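Local structure of multi-copper Oxidase CueO (6EVG) at residues 331-336 against 423-428; 335-340 against 432-437; 402-407 against 500-505; 427-432 against 464-469. The protein acts as a laccase-like multicopper oxidase that oxidises lignin model compounds and lignosulfonate, probably passing the electrons through its coppers to dioxygen. One frame throughout, in Å; residues are numbered along the deposited sequence.

Interaction 1. Residues 331-336 against 423-428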
# COMPACT_ATOMS: atom_id res chain seq x y z
N LYS A 331 8.62 26.11 0.82
CA LYS A 331 8.35 26.15 -0.58
C LYS A 331 7.01 25.57 -0.82
O LYS A 331 6.67 24.58 -0.17
CB LYS A 331 9.43 25.34 -1.35
CG LYS A 331 9.37 25.57 -2.87
CD LYS A 331 10.52 24.90 -3.62
CE LYS A 331 10.39 25.08 -5.11
NZ LYS A 331 10.59 26.47 -5.61
N ARG A 332 6.28 26.11 -1.77
CA ARG A 332 5.03 25.57 -2.23
C ARG A 332 5.21 25.04 -3.63
O ARG A 332 5.74 25.75 -4.52
CB ARG A 332 3.90 26.60 -2.16
CG ARG A 332 2.49 25.96 -2.23
CD ARG A 332 1.43 26.88 -1.70
NE ARG A 332 0.14 26.22 -1.63
CZ ARG A 332 -0.56 26.12 -0.54
NH1 ARG A 332 -0.14 26.68 0.60
NH2 ARG A 332 -1.70 25.50 -0.61
N ARG A 333 4.76 23.83 -3.87
CA ARG A 333 4.75 23.20 -5.17
C ARG A 333 3.36 22.84 -5.57
O ARG A 333 2.47 22.75 -4.70
CB ARG A 333 5.67 21.96 -5.23
CG ARG A 333 7.11 22.23 -4.86
CD ARG A 333 7.98 21.02 -5.20
NE ARG A 333 9.29 21.14 -4.56
CZ ARG A 333 10.42 21.45 -5.16
NH1 ARG A 333 10.47 21.74 -6.44
NH2 ARG A 333 11.52 21.57 -4.41
N SER A 334 3.16 22.51 -6.83
CA SER A 334 1.92 22.03 -7.36
C SER A 334 2.16 20.94 -8.37
O SER A 334 3.09 21.03 -9.18
CB SER A 334 1.20 23.20 -8.06
OG SER A 334 0.95 24.31 -7.22
N PHE A 335 1.30 19.89 -8.34
CA PHE A 335 1.31 18.85 -9.31
C PHE A 335 -0.07 18.51 -9.74
O PHE A 335 -1.00 18.46 -8.91
CB PHE A 335 2.09 17.59 -8.82
CG PHE A 335 3.51 17.87 -8.50
CD1 PHE A 335 4.46 17.97 -9.49
CD2 PHE A 335 3.91 18.17 -7.22
CE1 PHE A 335 5.76 18.33 -9.18
CE2 PHE A 335 5.19 18.54 -6.91
CZ PHE A 335 6.13 18.63 -7.90
N PHE A 336 -0.25 18.24 -11.01
CA PHE A 336 -1.50 17.86 -11.67
C PHE A 336 -1.34 16.45 -12.25
O PHE A 336 -0.37 16.17 -13.00
CB PHE A 336 -1.85 18.88 -12.76
CG PHE A 336 -3.02 18.52 -13.59
CD1 PHE A 336 -4.24 18.21 -13.01
CD2 PHE A 336 -2.92 18.46 -14.97
CE1 PHE A 336 -5.34 17.91 -13.80
CE2 PHE A 336 -4.02 18.12 -15.76
CZ PHE A 336 -5.22 17.90 -15.15
N GLU A 423 7.76 21.23 2.83
CA GLU A 423 7.14 21.90 1.70
C GLU A 423 5.63 21.63 1.71
O GLU A 423 5.21 20.58 2.22
CB GLU A 423 7.72 21.42 0.37
CG GLU A 423 9.21 21.59 0.21
CD GLU A 423 9.74 21.21 -1.18
OE1 GLU A 423 8.95 20.62 -1.97
OE2 GLU A 423 10.90 21.54 -1.50
N ILE A 424 4.85 22.52 1.14
CA ILE A 424 3.42 22.27 0.89
C ILE A 424 3.24 21.99 -0.56
O ILE A 424 3.70 22.78 -1.40
CB ILE A 424 2.54 23.47 1.37
CG1 ILE A 424 2.71 23.60 2.88
CG2 ILE A 424 1.14 23.27 0.91
CD1 ILE A 424 2.15 24.84 3.51
N TRP A 425 2.59 20.88 -0.87
CA TRP A 425 2.28 20.51 -2.24
C TRP A 425 0.77 20.56 -2.47
O TRP A 425 -0.00 19.91 -1.73
CB TRP A 425 2.78 19.12 -2.55
CG TRP A 425 4.28 18.96 -2.61
CD1 TRP A 425 5.25 19.78 -2.10
CD2 TRP A 425 4.99 17.89 -3.26
NE1 TRP A 425 6.50 19.34 -2.44
CE2 TRP A 425 6.36 18.17 -3.12
CE3 TRP A 425 4.58 16.74 -3.91
CZ2 TRP A 425 7.35 17.35 -3.68
CZ3 TRP A 425 5.56 15.92 -4.47
CH2 TRP A 425 6.90 16.23 -4.37
N ASP A 426 0.36 21.30 -3.49
CA ASP A 426 -0.98 21.30 -4.08
C ASP A 426 -1.06 20.15 -5.05
O ASP A 426 -0.22 20.05 -5.95
CB ASP A 426 -1.24 22.69 -4.82
CG ASP A 426 -1.47 23.85 -3.88
OD1 ASP A 426 -2.30 23.79 -2.97
OD2 ASP A 426 -0.82 24.92 -4.03
N LEU A 427 -2.06 19.29 -4.93
CA LEU A 427 -2.29 18.17 -5.83
C LEU A 427 -3.67 18.25 -6.43
O LEU A 427 -4.63 18.46 -5.69
CB LEU A 427 -2.15 16.84 -5.03
CG LEU A 427 -0.79 16.61 -4.39
CD1 LEU A 427 -0.80 15.33 -3.56
CD2 LEU A 427 0.36 16.58 -5.39
N THR A 428 -3.78 18.11 -7.75
CA THR A 428 -5.06 18.26 -8.44
C THR A 428 -5.31 17.10 -9.38
O THR A 428 -4.38 16.62 -10.06
CB THR A 428 -5.07 19.60 -9.22
OG1 THR A 428 -3.95 19.74 -10.01
CG2 THR A 428 -4.94 20.70 -8.39
O HOH W 1 0.66 26.69 -5.48
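Arg333 and Phe335 lie over the same face of the Trp425 indole, one on each of its rings. Arg333 CB stands 4.0 Å from the centroid of the Trp425 five-membered ring, a CH-pi contact over the face. Phe335 turns its edge to the six-membered ring, with Phe335 CE2 3.6 Å from Trp425 CE3 and the planes 50° apart. Arg333 runs alongside the indole: CG sits beside the backbone N (chi1 -57°) and the chain then stays extended, which carries the guanidinium past the pyrrole edge to Glu423. There Arg333 grips the carboxylate side-on, NE to Glu423 OE1 at 2.7 Å and NH2 to Glu423 OE2 at 3.0 Å. Glu423 OE1 takes that NE from its syn side, while its anti lone pair receives Trp425 NE1 at 2.8 Å. Were Trp425 an alanine, Glu423 OE1 would lose one donor, and a gap would probably open beside Arg333 and Phe335.

On the opposite face of the sheet, Arg332 holds Asp426 in the same side-on manner, Arg332 NE to Asp426 OD2 at 2.9 Å, with Ile424 CG2 over its guanidinium. Lys469 and Glu471 of the next strand extend this charge network. Between the two faces the backbones of edge strand 332-336 and strand 422-428 pair in parallel, and Arg333 N, for instance, bonds to Ile424 O at 2.9 Å. Each acid thus meets an arginine through two nitrogens, so both carboxylates are probably kept ionised and both arginines fixed in rotation along the sheet edge.

Interaction 2. Residues 335-340 against 432-437. With CU (copper (II) ion), chain B.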
# COMPACT_ATOMS: atom_id res chain seq x y z
N PHE A 335 1.30 19.89 -8.34
CA PHE A 335 1.31 18.85 -9.31
C PHE A 335 -0.07 18.51 -9.74
O PHE A 335 -1.00 18.46 -8.91
CB PHE A 335 2.09 17.59 -8.82
CG PHE A 335 3.51 17.87 -8.50
CD1 PHE A 335 4.46 17.97 -9.49
CD2 PHE A 335 3.91 18.17 -7.22
CE1 PHE A 335 5.76 18.33 -9.18
CE2 PHE A 335 5.19 18.54 -6.91
CZ PHE A 335 6.13 18.63 -7.90
N PHE A 336 -0.25 18.24 -11.01
CA PHE A 336 -1.50 17.86 -11.67
C PHE A 336 -1.34 16.45 -12.25
O PHE A 336 -0.37 16.17 -13.00
CB PHE A 336 -1.85 18.88 -12.76
CG PHE A 336 -3.02 18.52 -13.59
CD1 PHE A 336 -4.24 18.21 -13.01
CD2 PHE A 336 -2.92 18.46 -14.97
CE1 PHE A 336 -5.34 17.91 -13.80
CE2 PHE A 336 -4.02 18.12 -15.76
CZ PHE A 336 -5.22 17.90 -15.15
N PHE A 337 -2.26 15.55 -11.89
CA PHE A 337 -2.31 14.22 -12.46
C PHE A 337 -2.91 14.30 -13.87
O PHE A 337 -4.13 14.31 -14.06
CB PHE A 337 -3.16 13.28 -11.56
CG PHE A 337 -2.55 12.99 -10.22
CD1 PHE A 337 -2.66 13.84 -9.15
CD2 PHE A 337 -1.80 11.85 -10.02
CE1 PHE A 337 -2.12 13.49 -7.91
CE2 PHE A 337 -1.26 11.54 -8.80
CZ PHE A 337 -1.39 12.37 -7.76
N ASP A 338 -2.01 14.40 -14.84
CA ASP A 338 -2.40 14.67 -16.20
C ASP A 338 -2.56 13.37 -16.96
O ASP A 338 -1.56 12.73 -17.38
CB ASP A 338 -1.35 15.59 -16.85
CG ASP A 338 -1.83 16.16 -18.16
OD1 ASP A 338 -2.84 15.73 -18.73
OD2 ASP A 338 -1.15 17.14 -18.61
N GLU A 339 -3.81 12.98 -17.20
CA GLU A 339 -4.15 11.77 -17.91
C GLU A 339 -3.97 11.93 -19.43
O GLU A 339 -4.04 10.94 -20.14
CB GLU A 339 -5.59 11.37 -17.63
CG GLU A 339 -5.83 11.05 -16.17
CD GLU A 339 -7.32 10.90 -15.76
OE1 GLU A 339 -8.07 10.25 -16.53
OE2 GLU A 339 -7.72 11.44 -14.63
N ARG A 340 -3.76 13.15 -19.93
CA ARG A 340 -3.57 13.42 -21.36
C ARG A 340 -4.64 12.74 -22.19
O ARG A 340 -4.39 12.10 -23.19
CB ARG A 340 -2.15 13.03 -21.83
CG ARG A 340 -1.07 13.82 -21.09
CD ARG A 340 0.34 13.49 -21.58
NE ARG A 340 0.60 13.88 -22.96
CZ ARG A 340 0.47 13.10 -24.05
NH1 ARG A 340 0.04 11.82 -24.00
NH2 ARG A 340 0.79 13.63 -25.23
N MET A 432 -10.63 11.55 -13.01
CA MET A 432 -10.81 10.46 -12.00
C MET A 432 -9.92 10.75 -10.81
O MET A 432 -8.98 11.55 -10.93
CB MET A 432 -10.53 9.09 -12.59
CG MET A 432 -9.06 8.84 -12.98
SD MET A 432 -8.75 7.19 -13.64
CE MET A 432 -8.64 6.17 -12.19
N PRO A 433 -10.16 10.09 -9.68
CA PRO A 433 -9.26 10.22 -8.54
C PRO A 433 -7.95 9.45 -8.77
O PRO A 433 -7.95 8.50 -9.56
CB PRO A 433 -10.04 9.57 -7.41
CG PRO A 433 -11.29 9.06 -7.93
CD PRO A 433 -11.31 9.22 -9.38
N HIS A 434 -6.90 9.90 -8.09
CA HIS A 434 -5.58 9.22 -8.22
C HIS A 434 -4.95 9.09 -6.87
O HIS A 434 -4.89 10.05 -6.10
CB HIS A 434 -4.61 10.02 -9.12
CG HIS A 434 -5.08 10.17 -10.54
ND1 HIS A 434 -4.66 9.36 -11.58
CD2 HIS A 434 -5.97 11.06 -11.08
CE1 HIS A 434 -5.27 9.74 -12.68
NE2 HIS A 434 -6.08 10.74 -12.41
N PRO A 435 -4.41 7.89 -6.53
CA PRO A 435 -3.63 7.74 -5.27
C PRO A 435 -2.19 8.24 -5.45
O PRO A 435 -1.41 7.69 -6.16
CB PRO A 435 -3.72 6.24 -5.04
CG PRO A 435 -3.80 5.64 -6.41
CD PRO A 435 -4.59 6.64 -7.25
N PHE A 436 -1.85 9.27 -4.72
CA PHE A 436 -0.50 9.81 -4.68
C PHE A 436 0.37 9.00 -3.73
O PHE A 436 -0.03 8.81 -2.59
CB PHE A 436 -0.57 11.25 -4.16
CG PHE A 436 0.75 11.90 -3.92
CD1 PHE A 436 1.46 12.44 -4.98
CD2 PHE A 436 1.29 12.04 -2.67
CE1 PHE A 436 2.67 13.09 -4.74
CE2 PHE A 436 2.47 12.66 -2.43
CZ PHE A 436 3.20 13.17 -3.51
N HIS A 437 1.59 8.63 -4.15
CA HIS A 437 2.57 8.04 -3.24
C HIS A 437 3.91 8.71 -3.46
O HIS A 437 4.34 8.93 -4.60
CB HIS A 437 2.69 6.50 -3.45
CG HIS A 437 3.81 5.84 -2.68
ND1 HIS A 437 3.97 6.03 -1.30
CD2 HIS A 437 4.78 4.97 -3.05
CE1 HIS A 437 5.04 5.31 -0.91
NE2 HIS A 437 5.53 4.66 -1.93
CU CU B . -3.49 7.76 -11.71
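Glu339 OE2 takes two N-H groups from across the contact: His434 NE2 at 2.8 Å and, weakly, the backbone N of Met432 at 3.3 Å. The imidazole N-H points out within its own ring plane, but it reaches Glu339 OE2 from above the carboxylate plane, the two planes being 62° apart. On its other nitrogen the ring binds the copper ion, His434 ND1 to copper being 2.0 Å. The Glu339 chain, extended beyond CG (chi2 168°), brings the carboxylate to the ring edge. With an alanine here, His434 NE2 would lose its carboxylate partner, and the imidazole would probably be freer to turn about its bond to copper.

Phe337 packs on a face of the same imidazole. The rings are almost parallel, 11° apart, yet slid past each other, so each CB rather than the opposite ring fills the face: Phe337 CB and His434 CB each lie 3.8 Å from the other ring's centroid. Beyond, Phe337 CZ touches Phe436 CB at 3.9 Å. With Cys490 and His495 as the other ligands seen, the two-histidine, one-cysteine set is consistent with the type 1 copper centre of a cupredoxin domain, here with Glu339 as a second-shell support.

Interaction 3. Residues 402-407 against 500-505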
# COMPACT_ATOMS: atom_id res chain seq x y z
N ALA A 402 1.42 12.08 -17.19
CA ALA A 402 2.43 12.85 -16.45
C ALA A 402 1.91 13.25 -15.10
O ALA A 402 0.70 13.47 -14.90
CB ALA A 402 2.85 14.11 -17.21
N ILE A 403 2.81 13.40 -14.15
CA ILE A 403 2.58 14.05 -12.88
C ILE A 403 3.34 15.38 -12.72
O ILE A 403 2.88 16.30 -12.04
CB ILE A 403 2.81 13.11 -11.65
CG1 ILE A 403 2.19 13.66 -10.36
CG2 ILE A 403 4.27 12.76 -11.44
CD1 ILE A 403 2.17 12.63 -9.24
N ALA A 404 4.52 15.46 -13.33
CA ALA A 404 5.37 16.64 -13.26
C ALA A 404 5.53 17.35 -14.59
O ALA A 404 6.66 17.70 -15.02
CB ALA A 404 6.71 16.31 -12.64
N GLY A 405 4.43 17.50 -15.31
CA GLY A 405 4.47 18.30 -16.57
C GLY A 405 4.69 17.47 -17.79
O GLY A 405 3.89 17.43 -18.71
N LYS A 406 5.82 16.79 -17.81
CA LYS A 406 6.16 15.82 -18.86
C LYS A 406 6.17 14.41 -18.26
O LYS A 406 6.45 14.21 -17.07
CB LYS A 406 7.56 16.10 -19.40
CG LYS A 406 7.62 17.37 -20.25
CD LYS A 406 9.01 17.54 -20.91
CE LYS A 406 9.18 18.78 -21.74
NZ LYS A 406 8.32 18.76 -22.93
N PRO A 407 5.90 13.38 -19.10
CA PRO A 407 6.01 12.01 -18.64
C PRO A 407 7.34 11.68 -17.98
O PRO A 407 8.39 12.20 -18.40
CB PRO A 407 5.72 11.18 -19.89
CG PRO A 407 4.93 12.10 -20.77
CD PRO A 407 5.54 13.43 -20.52
N MET A 500 3.07 8.50 -15.30
CA MET A 500 2.61 9.37 -14.22
C MET A 500 3.47 9.19 -12.96
O MET A 500 3.06 8.66 -11.92
CB MET A 500 1.14 9.04 -13.95
CG MET A 500 0.45 10.05 -13.12
SD MET A 500 -1.38 9.93 -13.06
CE MET A 500 -1.95 10.73 -14.48
N MET A 501 4.73 9.63 -13.14
CA MET A 501 5.78 9.45 -12.16
C MET A 501 6.86 10.48 -12.39
O MET A 501 7.06 10.97 -13.50
CB MET A 501 6.36 8.00 -12.29
CG MET A 501 7.46 7.68 -11.30
SD MET A 501 7.59 5.92 -10.88
CE MET A 501 8.07 5.24 -12.45
N ALA A 502 7.55 10.82 -11.31
CA ALA A 502 8.60 11.84 -11.30
C ALA A 502 9.61 11.48 -10.22
O ALA A 502 9.40 10.58 -9.41
CB ALA A 502 7.96 13.21 -11.03
N GLN A 503 10.74 12.19 -10.23
CA GLN A 503 11.88 11.86 -9.38
C GLN A 503 12.40 13.07 -8.63
O GLN A 503 12.35 14.22 -9.15
CB GLN A 503 13.11 11.40 -10.34
CG GLN A 503 12.76 10.29 -11.20
CD GLN A 503 13.94 9.61 -11.76
OE1 GLN A 503 14.08 8.43 -11.51
NE2 GLN A 503 14.72 10.30 -12.65
N PHE A 504 12.90 12.85 -7.42
CA PHE A 504 13.52 13.90 -6.62
C PHE A 504 14.83 13.48 -6.04
O PHE A 504 15.08 12.28 -5.80
CB PHE A 504 12.60 14.51 -5.56
CG PHE A 504 12.36 13.67 -4.30
CD1 PHE A 504 13.15 13.87 -3.18
CD2 PHE A 504 11.29 12.81 -4.18
CE1 PHE A 504 12.90 13.18 -1.99
CE2 PHE A 504 11.01 12.18 -3.01
CZ PHE A 504 11.81 12.34 -1.91
N VAL A 505 15.67 14.47 -5.79
CA VAL A 505 16.87 14.31 -5.00
C VAL A 505 16.81 15.31 -3.83
O VAL A 505 16.04 16.29 -3.89
CB VAL A 505 18.17 14.53 -5.80
CG1 VAL A 505 18.28 13.48 -6.86
CG2 VAL A 505 18.31 15.92 -6.36
O HOH W 2 5.68 13.12 -14.72
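Ile403 packs against the start of strand 501-506, where a loop of the C-terminal cupredoxin domain lies on one of its sheets. At the root of the side chain, Ile403 CB lies 4.1 Å from Met500 CG. The branch that does most of the touching is CG2, set between the backbone N and the carbonyl carbon: Ile403 CG2 sits 3.6 Å from Met501 C and 3.7 Å from Ala502 CB. The other branch goes elsewhere. With CG1 anti to the backbone N (chi1 -164°) and the chain extended beyond it, Ile403 CD1 reaches the Phe337 ring, 3.6 Å from Phe337 CE2.

Next along the loop, Ala404 CB meets Ala502 CB at 3.7 Å, so Ala502 CB is met by both the Ala404 methyl and Ile403 CG2. Gly405 then turns the loop back, at backbone angles (phi 94°) that suit glycine. No direct hydrogen bond joins the two segments; instead a water accepts from Ile403 N and donates to both Lys406 O and Met501 O, tying the turn to the strand at its first residue. At the near end Met500 lies alongside Ala402, and the bend at chi3 turns its CE toward Ala402 O. Extended through CG, the Met500 chain brings its thioether sulfur to about 3 Å from the copper ion, a placement consistent with the weak axial methionine of type 1 centres.

Interaction 4. Residues 427-432 against 464-469. With EDO (1,2-ethanediol), chain D.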
# COMPACT_ATOMS: atom_id res chain seq x y z
N LEU A 427 -2.06 19.29 -4.93
CA LEU A 427 -2.29 18.17 -5.83
C LEU A 427 -3.67 18.25 -6.43
O LEU A 427 -4.63 18.46 -5.69
CB LEU A 427 -2.15 16.84 -5.03
CG LEU A 427 -0.79 16.61 -4.39
CD1 LEU A 427 -0.80 15.33 -3.56
CD2 LEU A 427 0.36 16.58 -5.39
N THR A 428 -3.78 18.11 -7.75
CA THR A 428 -5.06 18.26 -8.44
C THR A 428 -5.31 17.10 -9.38
O THR A 428 -4.38 16.62 -10.06
CB THR A 428 -5.07 19.60 -9.22
OG1 THR A 428 -3.95 19.74 -10.01
CG2 THR A 428 -4.94 20.70 -8.39
N THR A 429 -6.58 16.70 -9.44
CA THR A 429 -7.04 15.73 -10.44
C THR A 429 -8.18 16.34 -11.26
O THR A 429 -8.79 17.33 -10.88
CB THR A 429 -7.51 14.41 -9.79
OG1 THR A 429 -8.68 14.67 -9.01
CG2 THR A 429 -6.45 13.84 -8.88
N LYS A 430 -8.52 15.67 -12.34
CA LYS A 430 -9.61 16.09 -13.24
C LYS A 430 -10.59 14.95 -13.51
O LYS A 430 -11.64 14.86 -12.90
CB LYS A 430 -9.00 16.59 -14.57
CG LYS A 430 -9.97 17.04 -15.64
CD LYS A 430 -9.27 17.45 -16.94
CE LYS A 430 -10.30 17.89 -17.99
NZ LYS A 430 -9.73 17.84 -19.35
N GLU A 431 -10.25 14.01 -14.37
CA GLU A 431 -11.26 13.02 -14.83
C GLU A 431 -11.59 11.95 -13.82
O GLU A 431 -12.74 11.49 -13.78
CB GLU A 431 -10.87 12.35 -16.13
CG GLU A 431 -10.78 13.28 -17.34
CD GLU A 431 -9.36 13.80 -17.59
OE1 GLU A 431 -8.51 13.79 -16.65
OE2 GLU A 431 -9.12 14.26 -18.72
N MET A 432 -10.63 11.55 -13.01
CA MET A 432 -10.81 10.46 -12.00
C MET A 432 -9.92 10.75 -10.81
O MET A 432 -8.98 11.55 -10.93
CB MET A 432 -10.53 9.09 -12.59
CG MET A 432 -9.06 8.84 -12.98
SD MET A 432 -8.75 7.19 -13.64
CE MET A 432 -8.64 6.17 -12.19
N ALA A 464 -2.04 8.74 -0.51
CA ALA A 464 -3.34 9.40 -0.27
C ALA A 464 -4.14 9.48 -1.52
O ALA A 464 -3.59 9.81 -2.58
CB ALA A 464 -3.16 10.77 0.29
N LEU A 465 -5.45 9.25 -1.43
CA LEU A 465 -6.32 9.36 -2.58
C LEU A 465 -6.69 10.83 -2.80
O LEU A 465 -7.29 11.47 -1.94
CB LEU A 465 -7.59 8.51 -2.40
CG LEU A 465 -8.48 8.38 -3.62
CD1 LEU A 465 -7.80 7.80 -4.86
CD2 LEU A 465 -9.74 7.60 -3.27
N ILE A 466 -6.34 11.34 -3.98
CA ILE A 466 -6.61 12.73 -4.41
C ILE A 466 -7.81 12.68 -5.30
O ILE A 466 -7.88 11.97 -6.28
CB ILE A 466 -5.40 13.34 -5.09
CG1 ILE A 466 -4.09 13.04 -4.37
CG2 ILE A 466 -5.63 14.84 -5.28
CD1 ILE A 466 -4.00 13.43 -2.94
N ASP A 467 -8.83 13.51 -4.99
CA ASP A 467 -10.09 13.52 -5.74
C ASP A 467 -10.56 14.95 -5.81
O ASP A 467 -11.45 15.36 -5.05
CB ASP A 467 -11.14 12.62 -5.08
CG ASP A 467 -12.42 12.46 -5.91
OD1 ASP A 467 -12.46 12.88 -7.08
OD2 ASP A 467 -13.39 11.90 -5.33
N GLY A 468 -10.07 15.70 -6.78
CA GLY A 468 -10.32 17.12 -6.97
C GLY A 468 -9.05 17.86 -6.60
O GLY A 468 -8.13 17.99 -7.42
N LYS A 469 -8.97 18.31 -5.35
CA LYS A 469 -7.89 19.06 -4.83
C LYS A 469 -7.47 18.55 -3.46
O LYS A 469 -8.32 18.20 -2.66
CB LYS A 469 -8.31 20.54 -4.71
CG LYS A 469 -7.24 21.42 -4.14
CD LYS A 469 -6.15 21.62 -5.19
CE LYS A 469 -4.87 22.22 -4.66
NZ LYS A 469 -5.09 23.46 -3.86
C1 EDO D . -6.93 9.83 2.23
O1 EDO D . -6.14 9.05 1.34
C2 EDO D . -7.38 11.09 1.52
O2 EDO D . -8.29 10.82 0.44
O HOH W 3 -11.18 13.84 -9.59
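The flat groups that meet here are peptides, those of Thr429 and Gly468. Thr429 N gives a 2.9 Å bond to Gly468 O, tilted 22° from that carbonyl's plane. Gly468 N, in return, meets not a peptide but a hydroxyl, with Gly468 N to Thr429 OG1 at 2.8 Å. For this Thr429 keeps OG1 between its backbone N and carbonyl carbon (chi1 66°), which also turns CG2 onto Ile466, where Thr429 CG2 and Ile466 CG2 are 3.8 Å apart. A water links the same hydroxyl to Asp467 OD1.

Thr428 and Lys469 form an antiparallel, non-hydrogen-bonded pair. The lysine's aliphatic part lies against the threonine methyl, Thr428 CG2 to Lys469 CD being 3.5 Å, before its NZ goes on to Asp426. Leu427 CD1 also meets Ile466 CD1 at 3.8 Å, the two side chains at about a right angle, joining strand 422-428 of one sheet to strand 463-466 of the other. The Thr429 hydroxyl therefore stands in for a backbone acceptor: it satisfies the Gly468 N-H where the chain, bending at Asp467 and Gly468, crosses from one sheet of the cupredoxin sandwich to the other.

The four contacts lie on the same side of the chain's centre, in the domain that holds the copper bound by His434, Cys490 and His495. Interactions 1 and 2 share strand 332-336, and the chain leaving it stays paired, Thr428 O to Phe337 N at 3.0 Å. Interactions 2 and 4, centres 6 Å apart, meet where His434 O lies 2.9 Å from Ile466 N. Interaction 3 joins interaction 2 through Asp338 N and Ala402 O, 2.9 Å apart, so residues 335-340 run between the copper histidine and the loop over Met500. Interaction 1 is farther out, the Phe336 side chain about 11 Å from the copper; its Asp426 OD1 meets Lys469 NZ of interaction 4 at 2.9 Å.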